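Local atomic coordinates of xyloglucan-specific endo-beta-1,4-glucanase BoGH9A (Bacteroides ovatus, PDB entry 6DHT), a protein that catalyses the endohydrolysis of 1,4-beta-D-glucosidic linkages in the backbone of xyloglucan, releasing xyloglucan oligosaccharides. Residues P106-A111 with L560-D565; D171-I176 with Q256-V261; K443-G448 with N554-A559. All coordinates share one frame; numbering follows the deposited sequence.

Overall arrangement
The N-terminal Ig-like domain comes first in the chain, and contact 1 then opens on helix 105-117. Contact 2 follows: it opens at 171-176 and closes at 256-261, joining parts of a small mixed sheet at the predicted nucleophile. Contact 3 opens next on helix 439-458. It closes at 554-559, on helix 551-567, and contact 1 closes at 560-565 further along the same helix. Contacts 2 and 3 thus lie in series, both nested inside the long loop of contact 1. Contacts 1 and 3 touch, their centres about 10 Å apart, and tie three helices of the catalytic domain together. Contact 2 lies apart, its centre about 29 Å from that of contact 1.

Contact 1: P106-A111 with L560-D565; sequences PLADAA and LASSLD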
# COMPACT_ATOMS: atom_id res chain seq x y z
N PRO A 106 14.45 -4.76 5.82
CA PRO A 106 14.79 -4.45 4.42
C PRO A 106 13.56 -4.38 3.53
O PRO A 106 13.57 -3.60 2.59
CB PRO A 106 15.72 -5.60 4.02
CG PRO A 106 16.29 -6.09 5.32
CD PRO A 106 15.18 -5.95 6.31
N LEU A 107 12.53 -5.15 3.84
CA LEU A 107 11.28 -5.10 3.10
C LEU A 107 10.57 -3.75 3.31
O LEU A 107 10.17 -3.09 2.36
CB LEU A 107 10.39 -6.27 3.53
CG LEU A 107 8.98 -6.29 2.94
CD1 LEU A 107 9.01 -6.55 1.45
CD2 LEU A 107 8.16 -7.32 3.60
N ALA A 108 10.45 -3.33 4.57
CA ALA A 108 9.79 -2.08 4.87
C ALA A 108 10.51 -0.91 4.20
O ALA A 108 9.87 -0.04 3.61
CB ALA A 108 9.74 -1.85 6.38
N ASP A 109 11.83 -0.92 4.23
CA ASP A 109 12.63 0.14 3.64
C ASP A 109 12.52 0.12 2.13
O ASP A 109 12.34 1.18 1.50
CB ASP A 109 14.11 0.00 4.05
CG ASP A 109 14.36 0.32 5.53
OD1 ASP A 109 13.42 0.61 6.28
OD2 ASP A 109 15.55 0.24 5.92
N ALA A 110 12.62 -1.06 1.53
CA ALA A 110 12.50 -1.16 0.07
C ALA A 110 11.12 -0.72 -0.46
O ALA A 110 11.01 -0.06 -1.49
CB ALA A 110 12.80 -2.56 -0.40
N ALA A 111 10.08 -1.11 0.27
CA ALA A 111 8.72 -0.74 -0.08
C ALA A 111 8.54 0.77 -0.09
O ALA A 111 7.87 1.33 -0.97
CB ALA A 111 7.75 -1.39 0.87
N LEU A 560 1.95 -2.52 6.24
CA LEU A 560 2.02 -3.78 7.00
C LEU A 560 3.46 -4.12 7.36
O LEU A 560 3.75 -4.49 8.50
CB LEU A 560 1.36 -4.97 6.26
CG LEU A 560 1.19 -6.18 7.19
CD1 LEU A 560 0.39 -5.87 8.48
CD2 LEU A 560 0.56 -7.30 6.41
N ALA A 561 4.39 -4.01 6.42
CA ALA A 561 5.77 -4.39 6.73
C ALA A 561 6.37 -3.51 7.84
O ALA A 561 7.10 -4.01 8.70
CB ALA A 561 6.62 -4.31 5.51
N SER A 562 6.10 -2.20 7.79
CA SER A 562 6.68 -1.29 8.77
C SER A 562 6.10 -1.56 10.12
O SER A 562 6.84 -1.60 11.10
CB SER A 562 6.38 0.15 8.42
OG SER A 562 6.88 0.47 7.11
N SER A 563 4.78 -1.72 10.21
CA SER A 563 4.16 -1.97 11.51
C SER A 563 4.55 -3.32 12.11
O SER A 563 4.81 -3.41 13.30
CB SER A 563 2.64 -1.80 11.45
OG SER A 563 2.02 -2.74 10.61
N LEU A 564 4.64 -4.37 11.29
CA LEU A 564 5.06 -5.68 11.79
C LEU A 564 6.51 -5.64 12.26
O LEU A 564 6.86 -6.28 13.28
CB LEU A 564 4.87 -6.77 10.73
CG LEU A 564 3.44 -7.14 10.38
CD1 LEU A 564 3.42 -8.23 9.35
CD2 LEU A 564 2.59 -7.51 11.60
N ASP A 565 7.38 -4.94 11.54
CA ASP A 565 8.76 -4.78 11.99
C ASP A 565 8.85 -3.94 13.28
O ASP A 565 9.52 -4.34 14.25
CB ASP A 565 9.62 -4.17 10.89
CG ASP A 565 11.09 -4.24 11.19
OD1 ASP A 565 11.59 -5.34 11.57
OD2 ASP A 565 11.78 -3.23 11.02
O HOH W 1 8.72 1.87 5.45
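Leu107 lays its CD2 branch against the methyl of Ala561, with CD2 and CB 3.9 Å apart. Its CG stands anti to the backbone N (chi1 174°), which carries the branched end across to helix 551-567. The same methyl is pressed against the backbone of the next residue: Ala561 CB is 3.9 Å from Ala108 CA. The methyl of Ala561 fits into the angle between the Leu107 side chain and the Ala108 backbone. The two alanine methyls also meet, Ala108 CB lying 4.1 Å from Ala561 CB. Such small residues let the backbones come close, and the CA atoms of Ala108 and Ala561 are 5.0 Å apart. The short helical segments run roughly antiparallel, at 147°, with axes 8.3 Å apart at closest approach. This is helix packing in the catalytic domain of a family 9 glycoside hydrolase, an (alpha/alpha)6 barrel. It joins the first helix of the chain, 105-117, to the last, 551-567. The annotated sites are elsewhere. No direct hydrogen bond links the segments, but a water bridges them. It donates one proton to Ala108 O at 2.9 Å and the other to Ser562 OG at 2.8 Å. The hydroxyl of Ser562 lies beside its own backbone N (chi1 -58°) and is also hydrogen-bonded to Val558 O, one turn back. This bond probably helps to fix the hydroxyl, whose OG packs 3.8 Å from Ala108 CB. Tyr196 of helix 194-199 touches both Ala108 and Ser562, and Met471 of helix 461-474 touches Leu107. Asp565 is hydrogen-bonded through OD1 to Tyr26 OH of the N-terminal Ig-like domain and through OD2 to Tyr196 OH.

Contact 2: D171-I176 with Q256-V261; sequences DYNKYI and QQRYVV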
# COMPACT_ATOMS: atom_id res chain seq x y z
N ASP A 171 1.97 2.69 -15.38
CA ASP A 171 1.82 3.84 -16.30
C ASP A 171 2.44 5.11 -15.70
O ASP A 171 2.87 5.12 -14.53
CB ASP A 171 0.35 4.08 -16.64
CG ASP A 171 -0.47 4.55 -15.47
OD1 ASP A 171 -0.52 3.77 -14.47
OD2 ASP A 171 -1.08 5.63 -15.59
N TYR A 172 2.43 6.19 -16.47
CA TYR A 172 3.17 7.41 -16.13
C TYR A 172 2.27 8.60 -15.77
O TYR A 172 2.74 9.72 -15.69
CB TYR A 172 4.07 7.79 -17.31
CG TYR A 172 5.23 6.86 -17.63
CD1 TYR A 172 6.08 6.37 -16.63
CD2 TYR A 172 5.50 6.49 -18.95
CE1 TYR A 172 7.15 5.56 -16.94
CE2 TYR A 172 6.56 5.69 -19.26
CZ TYR A 172 7.40 5.20 -18.27
OH TYR A 172 8.48 4.39 -18.53
N ASN A 173 1.00 8.34 -15.51
CA ASN A 173 0.06 9.38 -15.13
C ASN A 173 -0.02 9.57 -13.62
O ASN A 173 0.49 8.73 -12.89
CB ASN A 173 -1.28 9.04 -15.77
CG ASN A 173 -1.14 8.85 -17.27
OD1 ASN A 173 -0.86 9.83 -17.98
ND2 ASN A 173 -1.23 7.62 -17.74
N LYS A 174 -0.60 10.67 -13.17
CA LYS A 174 -0.60 11.03 -11.74
C LYS A 174 -2.03 11.29 -11.34
O LYS A 174 -2.70 12.12 -11.95
CB LYS A 174 0.26 12.27 -11.50
CG LYS A 174 1.66 12.12 -12.07
CD LYS A 174 2.61 13.23 -11.72
CE LYS A 174 2.08 14.58 -12.16
NZ LYS A 174 3.13 15.62 -12.11
N TYR A 175 -2.53 10.61 -10.31
CA TYR A 175 -3.94 10.61 -9.98
C TYR A 175 -4.16 11.05 -8.53
O TYR A 175 -3.55 10.49 -7.61
CB TYR A 175 -4.51 9.21 -10.12
CG TYR A 175 -4.27 8.52 -11.46
CD1 TYR A 175 -3.03 7.96 -11.77
CD2 TYR A 175 -5.29 8.37 -12.41
CE1 TYR A 175 -2.80 7.29 -12.97
CE2 TYR A 175 -5.07 7.71 -13.62
CZ TYR A 175 -3.82 7.17 -13.90
OH TYR A 175 -3.60 6.49 -15.10
N ILE A 176 -5.03 12.02 -8.30
CA ILE A 176 -5.25 12.57 -6.97
C ILE A 176 -5.91 11.56 -6.02
O ILE A 176 -5.52 11.43 -4.85
CB ILE A 176 -6.09 13.87 -7.04
CG1 ILE A 176 -5.26 15.04 -7.61
CG2 ILE A 176 -6.60 14.25 -5.66
CD1 ILE A 176 -4.11 15.51 -6.72
N GLN A 256 3.46 12.41 -25.76
CA GLN A 256 2.07 12.86 -25.68
C GLN A 256 1.90 14.10 -24.82
O GLN A 256 2.64 14.33 -23.86
CB GLN A 256 1.16 11.77 -25.16
CG GLN A 256 0.81 10.69 -26.14
CD GLN A 256 -0.27 9.78 -25.59
OE1 GLN A 256 -1.45 10.16 -25.50
NE2 GLN A 256 0.13 8.59 -25.17
N GLN A 257 0.90 14.91 -25.15
CA GLN A 257 0.60 16.11 -24.38
C GLN A 257 -0.03 15.71 -23.04
O GLN A 257 -0.80 14.76 -22.97
CB GLN A 257 -0.35 17.02 -25.18
CG GLN A 257 -0.87 18.25 -24.45
CD GLN A 257 0.23 19.23 -24.05
OE1 GLN A 257 0.45 19.48 -22.86
NE2 GLN A 257 0.91 19.80 -25.05
N ARG A 258 0.31 16.47 -22.00
CA ARG A 258 -0.20 16.25 -20.64
C ARG A 258 -1.34 17.21 -20.31
O ARG A 258 -1.25 18.41 -20.59
CB ARG A 258 0.94 16.40 -19.61
CG ARG A 258 2.09 15.43 -19.81
CD ARG A 258 1.80 14.07 -19.22
NE ARG A 258 2.33 13.94 -17.86
CZ ARG A 258 2.43 12.78 -17.21
NH1 ARG A 258 2.02 11.65 -17.75
NH2 ARG A 258 2.93 12.77 -15.98
N TYR A 259 -2.40 16.67 -19.71
CA TYR A 259 -3.60 17.44 -19.37
C TYR A 259 -3.98 17.26 -17.91
O TYR A 259 -3.71 16.20 -17.34
CB TYR A 259 -4.81 16.98 -20.18
CG TYR A 259 -4.71 17.19 -21.67
CD1 TYR A 259 -4.11 16.24 -22.48
CD2 TYR A 259 -5.26 18.31 -22.27
CE1 TYR A 259 -4.03 16.41 -23.85
CE2 TYR A 259 -5.18 18.50 -23.65
CZ TYR A 259 -4.56 17.54 -24.42
OH TYR A 259 -4.47 17.70 -25.79
N VAL A 260 -4.62 18.26 -17.32
CA VAL A 260 -5.42 18.06 -16.11
C VAL A 260 -6.88 18.02 -16.54
O VAL A 260 -7.31 18.78 -17.43
CB VAL A 260 -5.18 19.10 -14.98
CG1 VAL A 260 -3.73 19.04 -14.48
CG2 VAL A 260 -5.53 20.50 -15.43
N VAL A 261 -7.63 17.10 -15.97
CA VAL A 261 -9.02 16.89 -16.34
C VAL A 261 -10.00 17.24 -15.23
O VAL A 261 -9.61 17.72 -14.14
CB VAL A 261 -9.21 15.46 -16.82
CG1 VAL A 261 -8.29 15.17 -18.00
CG2 VAL A 261 -8.92 14.48 -15.68
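Two bends in Arg258, at chi2 (-81°) and chi3 (-94°), fold its chain over and bring the guanidinium onto the backbone carbonyl of Tyr172. The contact belongs to the small mixed sheet of the family 9 catalytic domain, whose core is an (alpha/alpha)6 barrel. Strand 239-241 runs between strands 174-175 and 259-260, so the arginine joins segments that are not neighbours in the sheet. Its end-on grip uses two nitrogens on one oxygen. Arg258 NH1 is 2.9 Å from Tyr172 O and NH2 is 3.1 Å from that oxygen. The oxygen lies almost exactly in the guanidinium plane. NH2 approaches in the carbonyl plane, whereas NH1 comes from well above it. The Asn173 side chain passes the arginine at a slant, its amide plane turned 30° from the guanidinium. Its OD1 is 3.4 Å from Arg258 NH1, but the angle is too poor for a hydrogen bond, and OD1 instead accepts from Thr242 N. The aliphatic part of Lys174 crosses the arginine at about a right angle, with Lys174 CG 4.2 Å from Arg258 NH2. Asp140 pairs with both cations, OD1 with Arg258 NE and OD2 with Lys174 NZ, which probably eases the closeness of these like charges. The grip on Tyr172 O probably helps to fix the chain just after Asp171, the predicted nucleophile. Asn173 and Tyr175 act on that carboxylate directly, and both bonds end on the same oxygen. Tyr175 OH is 2.7 Å from Asp171 OD2 on its syn side, somewhat out of the carboxylate plane. Asn173 ND2 donates to the anti lone pair of Asp171 OD2 at 2.9 Å.

Contact 3: K443-G448 with N554-A559; sequences KCMNQG and NAALVA
Met445 and Leu557 lie side by side and point the same way, with the sulfur SD of Met445 4.1 Å from CD1 of Leu557. The methionine starts toward helix 551-567, and its CB meets Ala556 CB at 3.7 Å. The bend at chi2 (-64°) sets the sulfur beside the leucine, and that at chi3 (93°) turns the terminal methyl away. Met471 and Ile474 of helix 461-474 pack against Met445, and Ile474 also touches Leu557. Three helices therefore share this apolar layer, deep in the helical (alpha/alpha)6 barrel fold of family 9 and near the centre of the chain. The two short segments run in roughly the same direction, at 37°, with axes 8.9 Å apart at closest approach. Met445 and Ala556 mark the nearest point of the backbones, their CA atoms 5.8 Å apart. The amide of Asn446 meets the same methyl of Ala556 from a second direction. Its oxygen presses on the methyl, Asn446 OD1 being 3.2 Å from Ala556 CB and 3.8 Å from Ala556 CA. Ala556 CB thus sits in the corner formed by Asn446 OD1 and Met445 CB. The contact buries OD1, which has no hydrogen-bond partner in the model. The amide nitrogen is better provided for, though only by a weak hydrogen bond from Asn446 ND2 to Pro373 O. Tyr181 of helix 176-192 packs against the same asparagine.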
# COMPACT_ATOMS: atom_id res chain seq x y z
N LYS A 443 -6.49 -7.05 -0.40
CA LYS A 443 -7.05 -7.96 0.57
C LYS A 443 -6.00 -8.50 1.51
O LYS A 443 -6.12 -8.34 2.71
CB LYS A 443 -7.84 -9.07 -0.08
CG LYS A 443 -8.65 -9.84 0.94
CD LYS A 443 -9.76 -10.62 0.32
CE LYS A 443 -10.67 -11.14 1.41
NZ LYS A 443 -11.67 -12.08 0.86
N CYS A 444 -4.95 -9.15 1.02
CA CYS A 444 -4.02 -9.79 1.95
C CYS A 444 -3.32 -8.77 2.88
O CYS A 444 -3.36 -8.88 4.10
CB CYS A 444 -3.01 -10.64 1.19
SG CYS A 444 -1.96 -11.66 2.22
N MET A 445 -2.67 -7.78 2.28
CA MET A 445 -1.98 -6.78 3.10
C MET A 445 -2.96 -5.98 3.94
O MET A 445 -2.73 -5.78 5.13
CB MET A 445 -1.16 -5.80 2.25
CG MET A 445 0.11 -6.31 1.65
SD MET A 445 1.37 -6.78 2.80
CE MET A 445 1.02 -8.54 2.98
N ASN A 446 -4.05 -5.50 3.34
CA ASN A 446 -4.91 -4.58 4.10
C ASN A 446 -5.74 -5.31 5.15
O ASN A 446 -6.13 -4.73 6.16
CB ASN A 446 -5.73 -3.68 3.17
CG ASN A 446 -4.88 -2.64 2.54
OD1 ASN A 446 -3.76 -2.40 2.99
ND2 ASN A 446 -5.35 -2.06 1.46
N GLN A 447 -5.98 -6.59 4.94
CA GLN A 447 -6.52 -7.43 6.02
C GLN A 447 -5.51 -7.51 7.17
O GLN A 447 -5.86 -7.34 8.34
CB GLN A 447 -6.82 -8.83 5.48
CG GLN A 447 -7.47 -9.78 6.41
CD GLN A 447 -7.73 -11.08 5.69
OE1 GLN A 447 -6.89 -11.97 5.68
NE2 GLN A 447 -8.84 -11.15 4.99
N GLY A 448 -4.24 -7.73 6.83
CA GLY A 448 -3.16 -7.68 7.79
C GLY A 448 -3.08 -6.37 8.56
O GLY A 448 -2.93 -6.38 9.77
N ASN A 554 1.85 -0.62 -3.06
CA ASN A 554 3.02 -0.44 -2.22
C ASN A 554 2.71 0.30 -0.92
O ASN A 554 3.41 0.08 0.08
CB ASN A 554 4.16 0.21 -2.97
CG ASN A 554 5.19 -0.80 -3.36
OD1 ASN A 554 4.88 -1.75 -4.08
ND2 ASN A 554 6.38 -0.67 -2.82
N ALA A 555 1.66 1.13 -0.90
CA ALA A 555 1.29 1.81 0.34
C ALA A 555 0.87 0.77 1.36
O ALA A 555 1.21 0.86 2.53
CB ALA A 555 0.16 2.79 0.10
N ALA A 556 0.12 -0.24 0.90
CA ALA A 556 -0.30 -1.34 1.76
C ALA A 556 0.90 -2.11 2.29
O ALA A 556 0.97 -2.48 3.45
CB ALA A 556 -1.23 -2.28 1.01
N LEU A 557 1.85 -2.39 1.40
CA LEU A 557 3.07 -3.08 1.82
C LEU A 557 3.87 -2.27 2.83
O LEU A 557 4.33 -2.81 3.83
CB LEU A 557 3.93 -3.38 0.59
CG LEU A 557 5.25 -4.09 0.83
CD1 LEU A 557 5.02 -5.48 1.47
CD2 LEU A 557 6.04 -4.21 -0.45
N VAL A 558 4.05 -0.98 2.59
CA VAL A 558 4.74 -0.13 3.58
C VAL A 558 4.00 -0.17 4.91
O VAL A 558 4.61 -0.30 5.98
CB VAL A 558 4.79 1.33 3.08
CG1 VAL A 558 5.16 2.29 4.22
CG2 VAL A 558 5.77 1.51 1.94
N ALA A 559 2.67 -0.08 4.84
CA ALA A 559 1.85 -0.10 6.06
C ALA A 559 2.06 -1.37 6.87
O ALA A 559 2.34 -1.29 8.08
CB ALA A 559 0.38 0.08 5.74